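Local coordinates for putative D-arabinose 5-phosphate isomerase (Klebsiella pneumoniae subsp. pneumoniae, PDB 3K2V), which probably interconverts D-arabinose 5-phosphate and D-ribulose 5-phosphate, and carries a CBS pair, the fragment described here, that binds the nucleotide sugar CMP-Kdo, at residues D38-V43 / D135-V140; I106-G111 / V129-G134. One frame throughout, in Å; residues are numbered along the deposited sequence.

In the fold
From the N terminus, the chain first runs through 38-43, in the lead-in and short edge strand of the first CBS region, then through strands 63-67 and 73-78 before reaching 106-111. Interaction 2 closes a short loop: helix 114-124 carries the chain back, so that 129-134 lies beside 106-111. A tight turn then leads into 135-140, where interaction 1 closes a much longer loop that contains the whole of interaction 2. The two contacts meet in one sheet, where V131 pairs with L138 and G139. Interaction 2 pairs two strands of the second CBS region's sheet, and interaction 1 packs the outer strand of that sheet against the first CBS region.

Interaction 1: residues D38-V43 / D135-V140; sequences DEIPHV and DHLLGV. With SO4 (sulfate ion), chain D.
I40 packs against L137, the L138-G139 backbone and V140 in a buried, largely apolar contact that joins the two halves of the CBS pair, and P41 CD rests loosely on V140 CG2. Segment 38-43 leads into the edge strand 42-43 of the first CBS region, while 135-140 belongs to the outer strand of the second region's three-stranded sheet. No hydrogen bond crosses between them, and the fit depends on branched aliphatic side chains. L138 and G139 both face V131 in a classic beta bulge, and I40 lies against this irregular part of the strand.

I40 does most of the work, for its two branches reach different partners. With chi1 at -59° CG1 stands beside the backbone N, which sets CG2 anti to that N; CG2 meets L137 CD2 at 3.7 Å, the two side chains sliding past each other in opposite directions. The longer branch runs to the bulge, where CD1 lies 3.7 Å from L138 O and 3.9 Å from G139 CA. Here the isoleucine methyl touches bare backbone. Glycine suits this place because it readily takes the almost fully extended backbone found there (phi 177°, psi -178°). V140 CG2 lies 4.1 Å from I40 CG2 in the conformer described, one of two deposited, so this looser touch is less certain.

P41's ring stiffens an extended approach to strand 42-43 and offers V140 an apolar surface; it also touches E55 and K59 of helix 49-59. The same helix also binds the backbone here: K59 NZ is hydrogen-bonded to I40 O and E55 OE2 to H42 N. At the far, exposed end of 135-140, a sulfate probably from the crystallisation liquor receives a nearly straight bond, with D135 N 2.9 Å from sulfate O3.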
ATOM      1  N   ASP A  38     -10.703 -17.587   6.452  1.00 21.55           N
ATOM      2  CA  ASP A  38     -10.638 -17.379   5.018  1.00 22.87           C
ATOM      3  C   ASP A  38     -10.289 -15.961   4.627  1.00 21.22           C
ATOM      4  O   ASP A  38      -9.949 -15.748   3.464  1.00 21.89           O
ATOM      5  CB  ASP A  38     -11.963 -17.737   4.348  1.00 24.50           C
ATOM      6  CG  ASP A  38     -12.283 -19.231   4.416  1.00 29.91           C
ATOM      7  OD1 ASP A  38     -11.355 -20.054   4.586  1.00 35.76           O
ATOM      8  OD2 ASP A  38     -13.484 -19.580   4.291  1.00 36.33           O
ATOM      9  N   GLU A  39     -10.361 -14.999   5.561  1.00 19.30           N
ATOM     10  CA  GLU A  39      -9.983 -13.638   5.204  0.50 18.82           C
ATOM     11  C   GLU A  39      -8.456 -13.421   5.256  1.00 18.23           C
ATOM     12  O   GLU A  39      -7.975 -12.381   4.825  1.00 17.69           O
ATOM     13  CB  GLU A  39     -10.734 -12.604   6.044  0.50 18.69           C
ATOM     14  CG  GLU A  39     -12.213 -12.491   5.682  0.50 19.44           C
ATOM     15  CD  GLU A  39     -13.031 -13.645   6.233  0.50 21.89           C
ATOM     16  OE1 GLU A  39     -13.558 -14.434   5.423  0.50 25.32           O
ATOM     17  OE2 GLU A  39     -13.138 -13.779   7.479  0.50 23.29           O
ATOM     18  N   ILE A  40      -7.705 -14.390   5.778  1.00 17.55           N
ATOM     19  CA  ILE A  40      -6.246 -14.300   5.793  1.00 17.70           C
ATOM     20  C   ILE A  40      -5.717 -14.621   4.379  1.00 17.14           C
ATOM     21  O   ILE A  40      -6.030 -15.663   3.820  1.00 16.53           O
ATOM     22  CB  ILE A  40      -5.580 -15.291   6.791  1.00 17.81           C
ATOM     23  CG1 ILE A  40      -6.067 -15.062   8.222  1.00 18.67           C
ATOM     24  CG2 ILE A  40      -4.032 -15.180   6.763  1.00 17.13           C
ATOM     25  CD1 ILE A  40      -5.558 -16.148   9.192  1.00 17.61           C
ATOM     26  N   PRO A  41      -4.912 -13.720   3.805  1.00 17.08           N
ATOM     27  CA  PRO A  41      -4.210 -14.072   2.565  1.00 16.65           C
ATOM     28  C   PRO A  41      -2.975 -14.917   2.822  1.00 16.07           C
ATOM     29  O   PRO A  41      -2.036 -14.483   3.492  1.00 16.78           O
ATOM     30  CB  PRO A  41      -3.830 -12.719   1.972  1.00 16.30           C
ATOM     31  CG  PRO A  41      -3.724 -11.805   3.145  1.00 18.02           C
ATOM     32  CD  PRO A  41      -4.550 -12.378   4.286  1.00 17.91           C
ATOM     33  N   HIS A  42      -2.985 -16.124   2.312  1.00 16.21           N
ATOM     34  CA  HIS A  42      -1.821 -16.965   2.406  1.00 16.86           C
ATOM     35  C   HIS A  42      -1.787 -17.967   1.279  1.00 16.66           C
ATOM     36  O   HIS A  42      -2.839 -18.397   0.776  1.00 16.58           O
ATOM     37  CB  HIS A  42      -1.721 -17.659   3.761  1.00 17.77           C
ATOM     38  CG  HIS A  42      -2.828 -18.623   4.044  1.00 19.75           C
ATOM     39  ND1 HIS A  42      -2.761 -19.957   3.695  1.00 22.33           N
ATOM     40  CD2 HIS A  42      -4.022 -18.452   4.659  1.00 23.09           C
ATOM     41  CE1 HIS A  42      -3.876 -20.560   4.071  1.00 23.68           C
ATOM     42  NE2 HIS A  42      -4.644 -19.676   4.686  1.00 22.56           N
ATOM     43  N   VAL A  43      -0.564 -18.264   0.831  1.00 15.95           N
ATOM     44  CA  VAL A  43      -0.306 -19.317  -0.139  1.00 16.32           C
ATOM     45  C   VAL A  43       0.809 -20.193   0.401  1.00 16.15           C
ATOM     46  O   VAL A  43       1.463 -19.860   1.380  1.00 15.35           O
ATOM     47  CB  VAL A  43       0.086 -18.769  -1.541  1.00 16.78           C
ATOM     48  CG1 VAL A  43      -1.028 -17.864  -2.089  1.00 18.40           C
ATOM     49  CG2 VAL A  43       1.426 -18.005  -1.511  1.00 15.41           C
ATOM     50  N   ASP A 135       5.920 -18.439  15.328  1.00 17.40           N
ATOM     51  CA  ASP A 135       5.754 -18.466  13.861  1.00 18.45           C
ATOM     52  C   ASP A 135       4.345 -18.786  13.388  1.00 17.53           C
ATOM     53  O   ASP A 135       4.078 -18.735  12.192  1.00 17.45           O
ATOM     54  CB  ASP A 135       6.705 -19.486  13.239  1.00 19.37           C
ATOM     55  CG  ASP A 135       8.154 -19.064  13.334  1.00 22.49           C
ATOM     56  OD1 ASP A 135       8.427 -17.860  13.506  1.00 25.51           O
ATOM     57  OD2 ASP A 135       9.022 -19.944  13.238  1.00 26.71           O
ATOM     58  N   HIS A 136       3.436 -19.117  14.309  1.00 16.52           N
ATOM     59  CA  HIS A 136       2.087 -19.544  13.931  1.00 15.87           C
ATOM     60  C   HIS A 136       1.234 -18.319  13.587  1.00 15.92           C
ATOM     61  O   HIS A 136       0.935 -17.497  14.450  1.00 15.70           O
ATOM     62  CB  HIS A 136       1.452 -20.345  15.067  1.00 15.86           C
ATOM     63  CG  HIS A 136       0.058 -20.825  14.803  1.00 15.52           C
ATOM     64  ND1 HIS A 136      -0.789 -21.183  15.830  1.00 17.48           N
ATOM     65  CD2 HIS A 136      -0.648 -20.991  13.660  1.00 16.68           C
ATOM     66  CE1 HIS A 136      -1.950 -21.570  15.328  1.00 16.75           C
ATOM     67  NE2 HIS A 136      -1.897 -21.453  14.014  1.00 15.69           N
ATOM     68  N   LEU A 137       0.816 -18.243  12.334  1.00 15.43           N
ATOM     69  CA  LEU A 137       0.014 -17.123  11.839  1.00 15.64           C
ATOM     70  C   LEU A 137      -1.422 -17.260  12.314  1.00 15.22           C
ATOM     71  O   LEU A 137      -2.075 -18.227  11.975  1.00 15.44           O
ATOM     72  CB  LEU A 137       0.047 -17.075  10.307  1.00 15.38           C
ATOM     73  CG  LEU A 137      -0.685 -15.898   9.634  1.00 16.30           C
ATOM     74  CD1 LEU A 137      -0.105 -14.565  10.093  1.00 16.13           C
ATOM     75  CD2 LEU A 137      -0.649 -15.971   8.102  1.00 17.36           C
ATOM     76  N   LEU A 138      -1.912 -16.265  13.063  1.00 15.01           N
ATOM     77  CA  LEU A 138      -3.288 -16.261  13.581  1.00 15.14           C
ATOM     78  C   LEU A 138      -4.208 -15.318  12.824  1.00 15.11           C
ATOM     79  O   LEU A 138      -5.429 -15.473  12.832  1.00 15.19           O
ATOM     80  CB  LEU A 138      -3.261 -15.795  15.051  1.00 14.87           C
ATOM     81  CG  LEU A 138      -2.423 -16.628  16.021  1.00 15.71           C
ATOM     82  CD1 LEU A 138      -2.539 -16.078  17.463  1.00 14.99           C
ATOM     83  CD2 LEU A 138      -2.851 -18.102  15.953  1.00 14.42           C
ATOM     84  N   GLY A 139      -3.625 -14.302  12.206  1.00 15.02           N
ATOM     85  CA  GLY A 139      -4.422 -13.292  11.557  1.00 15.60           C
ATOM     86  C   GLY A 139      -3.556 -12.187  10.979  1.00 15.53           C
ATOM     87  O   GLY A 139      -2.334 -12.250  11.043  1.00 14.87           O
ATOM     88  N   VAL A 140      -4.219 -11.186  10.405  1.00 16.55           N
ATOM     89  CA  VAL A 140      -3.549 -10.044   9.794  0.80 17.21           C
ATOM     90  C   VAL A 140      -4.381  -8.811  10.088  1.00 17.28           C
ATOM     91  O   VAL A 140      -5.614  -8.877  10.102  1.00 17.28           O
ATOM     92  CB  VAL A 140      -3.391 -10.233   8.276  0.80 18.22           C
ATOM     93  CG1 VAL A 140      -2.730  -9.035   7.645  0.80 19.42           C
ATOM     94  CG2 VAL A 140      -2.577 -11.489   7.960  0.80 18.82           C
TER
HETATM   95  S   SO4 D 332       7.593 -21.169  17.386  1.00 80.02           S
HETATM   96  O1  SO4 D 332       8.432 -21.657  16.286  1.00 79.89           O
HETATM   97  O2  SO4 D 332       8.217 -19.975  17.981  1.00 80.03           O
HETATM   98  O3  SO4 D 332       6.248 -20.860  16.861  1.00 73.27           O
HETATM   99  O4  SO4 D 332       7.569 -22.225  18.417  1.00 79.04           O

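Interaction 2: residues I106-G111 / V129-G134; sequences IRIRPG and VLVADG. With CMK (cytidine 5'-monophosphate 3-deoxy-beta-D-gulo-oct-2-ulo-pyranosonic acid), chain C.
I108 and P110 press against V129 and V131 on the tight side of this contact, whereas R107, R109 and G134 border its looser rim. CD1 of I108 meets V129 CG1 at 3.8 Å, the two side chains crossing at about a right angle. With chi1 at 59°, I108 CG1 is held between its own backbone N and carbonyl carbon, which turns the chain inward over the neighbouring strand. A117 and L120 of helix 114-124 also touch I108, so a bulky beta-branched residue suits both strand and core. Beneath these side chains the backbones are firmly paired: I108 N donates to L130 O at 2.9 Å, and A132 N to I108 O at 2.9 Å. These are the parallel strands of a beta-alpha-beta unit in the second CBS region, joined by helix 114-124. P110 ends the pairing, since it has no N-H to offer A132 O. Its ring packs instead on V131, with CB 3.9 Å from V131 CG1.

Toward solvent the grip weakens. The R107 guanidinium presents its edge to G134 O, but the NH1 to O distance of 3.4 Å makes this bond weak; R107 is held more firmly by G105 O at NE and by a salt bridge to D135. R109 points away from the neighbouring strand into exposed surroundings. G134 has a positive phi of 71°, readily taken by glycine in the turn between strands 128-133 and 136-142.

At the other end, I106 reads the cytosine of the bound CMP-Kdo through its backbone, and its CG1-CD1 branch packs on the base, CD1 lying 3.8 Å from ligand C2C. I106 N donates to N3C of the ligand at 3.0 Å, while I106 O accepts from both ligand N4C, 3.1 Å away, and L130 N.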
ATOM      1  N   ILE A 106       7.165  -9.069   9.622  1.00 20.79           N
ATOM      2  CA  ILE A 106       6.969  -8.290  10.833  1.00 19.91           C
ATOM      3  C   ILE A 106       5.643  -8.731  11.474  1.00 19.39           C
ATOM      4  O   ILE A 106       4.617  -8.807  10.818  1.00 19.40           O
ATOM      5  CB  ILE A 106       6.974  -6.785  10.523  1.00 19.88           C
ATOM      6  CG1 ILE A 106       8.363  -6.364   9.972  1.00 21.88           C
ATOM      7  CG2 ILE A 106       6.671  -5.975  11.772  1.00 19.37           C
ATOM      8  CD1 ILE A 106       8.349  -5.027   9.185  1.00 22.07           C
ATOM      9  N   ARG A 107       5.680  -9.051  12.751  1.00 18.94           N
ATOM     10  CA  ARG A 107       4.497  -9.605  13.393  1.00 18.78           C
ATOM     11  C   ARG A 107       4.343  -9.081  14.807  1.00 18.80           C
ATOM     12  O   ARG A 107       5.297  -8.618  15.412  1.00 18.12           O
ATOM     13  CB  ARG A 107       4.606 -11.118  13.415  1.00 19.26           C
ATOM     14  CG  ARG A 107       5.737 -11.579  14.283  1.00 21.14           C
ATOM     15  CD  ARG A 107       6.232 -12.932  13.894  1.00 23.28           C
ATOM     16  NE  ARG A 107       6.866 -12.965  12.589  1.00 22.60           N
ATOM     17  CZ  ARG A 107       7.370 -14.079  12.063  1.00 21.83           C
ATOM     18  NH1 ARG A 107       7.325 -15.232  12.731  1.00 19.51           N
ATOM     19  NH2 ARG A 107       7.926 -14.049  10.879  1.00 24.42           N
ATOM     20  N   ILE A 108       3.122  -9.177  15.327  1.00 17.82           N
ATOM     21  CA  ILE A 108       2.830  -8.791  16.690  1.00 17.72           C
ATOM     22  C   ILE A 108       1.971  -9.900  17.322  1.00 17.16           C
ATOM     23  O   ILE A 108       1.395 -10.729  16.621  1.00 16.49           O
ATOM     24  CB  ILE A 108       2.078  -7.449  16.740  1.00 17.18           C
ATOM     25  CG1 ILE A 108       0.762  -7.553  15.948  1.00 17.50           C
ATOM     26  CG2 ILE A 108       2.985  -6.312  16.225  1.00 18.37           C
ATOM     27  CD1 ILE A 108      -0.064  -6.247  15.826  1.00 17.82           C
ATOM     28  N   ARG A 109       1.930  -9.904  18.641  1.00 17.31           N
ATOM     29  CA  ARG A 109       1.123 -10.864  19.406  1.00 17.32           C
ATOM     30  C   ARG A 109      -0.344 -10.432  19.362  1.00 16.86           C
ATOM     31  O   ARG A 109      -0.650  -9.238  19.168  1.00 15.73           O
ATOM     32  CB  ARG A 109       1.598 -10.898  20.855  1.00 17.50           C
ATOM     33  CG  ARG A 109       2.977 -11.517  21.039  1.00 18.86           C
ATOM     34  CD  ARG A 109       3.436 -11.384  22.474  1.00 21.31           C
ATOM     35  NE  ARG A 109       2.607 -12.218  23.355  1.00 21.81           N
ATOM     36  CZ  ARG A 109       2.666 -12.233  24.679  1.00 24.63           C
ATOM     37  NH1 ARG A 109       3.516 -11.440  25.328  1.00 24.64           N
ATOM     38  NH2 ARG A 109       1.856 -13.046  25.369  1.00 21.90           N
ATOM     39  N   PRO A 110      -1.259 -11.389  19.552  1.00 16.15           N
ATOM     40  CA  PRO A 110      -2.671 -11.041  19.452  1.00 16.06           C
ATOM     41  C   PRO A 110      -3.181 -10.089  20.544  1.00 15.88           C
ATOM     42  O   PRO A 110      -4.211  -9.457  20.354  1.00 15.83           O
ATOM     43  CB  PRO A 110      -3.372 -12.407  19.500  1.00 16.37           C
ATOM     44  CG  PRO A 110      -2.365 -13.367  20.048  1.00 16.69           C
ATOM     45  CD  PRO A 110      -1.049 -12.847  19.609  1.00 16.43           C
ATOM     46  N   GLY A 111      -2.482  -9.989  21.675  1.00 15.88           N
ATOM     47  CA  GLY A 111      -2.852  -9.039  22.717  1.00 16.28           C
ATOM     48  C   GLY A 111      -2.331  -7.633  22.507  1.00 16.71           C
ATOM     49  O   GLY A 111      -2.664  -6.734  23.275  1.00 17.22           O
ATOM     50  N   VAL A 129       0.229  -5.833   9.147  1.00 20.70           N
ATOM     51  CA  VAL A 129       1.102  -6.551  10.068  1.00 20.54           C
ATOM     52  C   VAL A 129       0.514  -7.945  10.357  1.00 20.32           C
ATOM     53  O   VAL A 129      -0.716  -8.124  10.422  1.00 18.00           O
ATOM     54  CB  VAL A 129       1.345  -5.714  11.361  1.00 21.14           C
ATOM     55  CG1 VAL A 129       0.041  -5.490  12.112  1.00 23.56           C
ATOM     56  CG2 VAL A 129       2.360  -6.362  12.301  1.00 22.91           C
ATOM     57  N   LEU A 130       1.397  -8.932  10.470  1.00 19.20           N
ATOM     58  CA  LEU A 130       0.964 -10.292  10.763  1.00 18.69           C
ATOM     59  C   LEU A 130       0.697 -10.379  12.259  1.00 17.03           C
ATOM     60  O   LEU A 130       1.392  -9.733  13.062  1.00 18.14           O
ATOM     61  CB  LEU A 130       2.047 -11.299  10.389  1.00 18.80           C
ATOM     62  CG  LEU A 130       2.536 -11.237   8.934  1.00 18.34           C
ATOM     63  CD1 LEU A 130       3.706 -12.193   8.790  1.00 19.36           C
ATOM     64  CD2 LEU A 130       1.394 -11.578   7.987  1.00 17.67           C
ATOM     65  N   VAL A 131      -0.301 -11.160  12.635  1.00 15.56           N
ATOM     66  CA  VAL A 131      -0.570 -11.420  14.059  1.00 14.29           C
ATOM     67  C   VAL A 131      -0.225 -12.880  14.272  1.00 15.22           C
ATOM     68  O   VAL A 131      -0.748 -13.751  13.567  1.00 16.26           O
ATOM     69  CB  VAL A 131      -1.999 -11.102  14.466  1.00 13.81           C
ATOM     70  CG1 VAL A 131      -2.168 -11.317  15.987  1.00 11.13           C
ATOM     71  CG2 VAL A 131      -2.366  -9.645  14.092  1.00 14.28           C
ATOM     72  N   ALA A 132       0.687 -13.138  15.190  1.00 15.20           N
ATOM     73  CA  ALA A 132       1.259 -14.464  15.342  1.00 16.14           C
ATOM     74  C   ALA A 132       1.508 -14.839  16.779  1.00 16.16           C
ATOM     75  O   ALA A 132       1.735 -13.976  17.640  1.00 15.77           O
ATOM     76  CB  ALA A 132       2.599 -14.573  14.573  1.00 15.88           C
ATOM     77  N   ASP A 133       1.505 -16.147  17.002  1.00 16.47           N
ATOM     78  CA  ASP A 133       2.056 -16.765  18.205  1.00 16.99           C
ATOM     79  C   ASP A 133       3.353 -17.485  17.802  1.00 17.26           C
ATOM     80  O   ASP A 133       3.324 -18.609  17.295  1.00 16.30           O
ATOM     81  CB  ASP A 133       1.067 -17.766  18.798  1.00 17.46           C
ATOM     82  CG  ASP A 133       1.701 -18.629  19.898  1.00 20.57           C
ATOM     83  OD1 ASP A 133       2.625 -18.127  20.589  1.00 24.57           O
ATOM     84  OD2 ASP A 133       1.326 -19.820  20.034  1.00 20.63           O
ATOM     85  N   GLY A 134       4.494 -16.834  18.007  1.00 17.83           N
ATOM     86  CA  GLY A 134       5.775 -17.399  17.541  1.00 18.02           C
ATOM     87  C   GLY A 134       5.801 -17.307  16.026  1.00 18.21           C
ATOM     88  O   GLY A 134       5.674 -16.208  15.491  1.00 18.38           O
TER
HETATM   89  N1C CMK C   1       6.952  -6.408   5.270  0.95 27.51           N
HETATM   90  C2C CMK C   1       7.256  -7.297   6.312  0.95 31.12           C
HETATM   91  N3C CMK C   1       6.237  -7.608   7.213  0.95 27.42           N
HETATM   92  C4C CMK C   1       4.973  -7.040   7.161  0.95 30.98           C
HETATM   93  C5C CMK C   1       4.668  -6.148   6.120  0.95 30.62           C
HETATM   94  C6C CMK C   1       5.669  -5.834   5.183  0.95 29.40           C
HETATM   95  O2C CMK C   1       8.369  -7.837   6.426  0.95 28.71           O
HETATM   96  N4C CMK C   1       4.086  -7.423   8.106  0.95 31.08           N
HETATM   97  C1' CMK C   1       8.040  -6.077   4.280  0.95 28.92           C
HETATM   98  C2' CMK C   1       7.559  -6.175   2.826  0.95 26.53           C
HETATM   99  O2' CMK C   1       7.726  -7.531   2.386  0.95 25.72           O
HETATM  100  C3' CMK C   1       8.508  -5.206   2.121  0.95 28.06           C
HETATM  101  C4' CMK C   1       8.803  -4.146   3.201  0.95 30.75           C
HETATM  102  O4' CMK C   1       8.379  -4.716   4.512  0.95 27.50           O
HETATM  103  O3' CMK C   1       9.707  -5.879   1.774  0.95 28.15           O
HETATM  104  C5' CMK C   1       7.964  -2.886   3.054  0.95 29.70           C
HETATM  105  O5' CMK C   1       6.546  -3.187   2.948  0.95 29.15           O
HETATM  106  PA  CMK C   1       5.725  -2.441   1.729  0.95 31.65           P
HETATM  107  O1A CMK C   1       6.219  -2.973   0.429  0.95 32.25           O
HETATM  108  O2A CMK C   1       4.254  -2.661   1.898  0.95 31.20           O
HETATM  109  O6  CMK C   1       5.919   1.459   1.720  0.95 41.40           O
HETATM  110  C2  CMK C   1       6.064   0.222   0.980  0.95 41.43           C
HETATM  111  O2  CMK C   1       6.105  -0.865   1.952  0.95 38.33           O
HETATM  112  C3  CMK C   1       4.871   0.104   0.014  0.95 40.63           C
HETATM  113  C4  CMK C   1       4.594   1.397  -0.783  0.95 41.56           C
HETATM  114  O4  CMK C   1       3.375   1.245  -1.569  0.95 43.36           O
HETATM  115  C5  CMK C   1       4.510   2.613   0.115  0.95 42.82           C
HETATM  116  C6  CMK C   1       5.808   2.661   0.912  0.95 43.59           C
HETATM  117  C7  CMK C   1       5.845   3.812   1.907  0.95 45.93           C
HETATM  118  C1  CMK C   1       7.429   0.130   0.272  0.95 43.11           C
HETATM  119  O1X CMK C   1       8.419   0.021   1.029  0.95 45.38           O
HETATM  120  O1Y CMK C   1       7.477   0.116  -0.975  0.95 42.83           O
HETATM  121  O5  CMK C   1       3.375   2.538   1.010  0.95 42.96           O
HETATM  122  C8  CMK C   1       7.232   3.931   2.559  0.95 45.93           C
HETATM  123  O8  CMK C   1       7.125   4.848   3.645  0.95 50.18           O
HETATM  124  O7  CMK C   1       5.562   5.020   1.230  0.95 45.85           O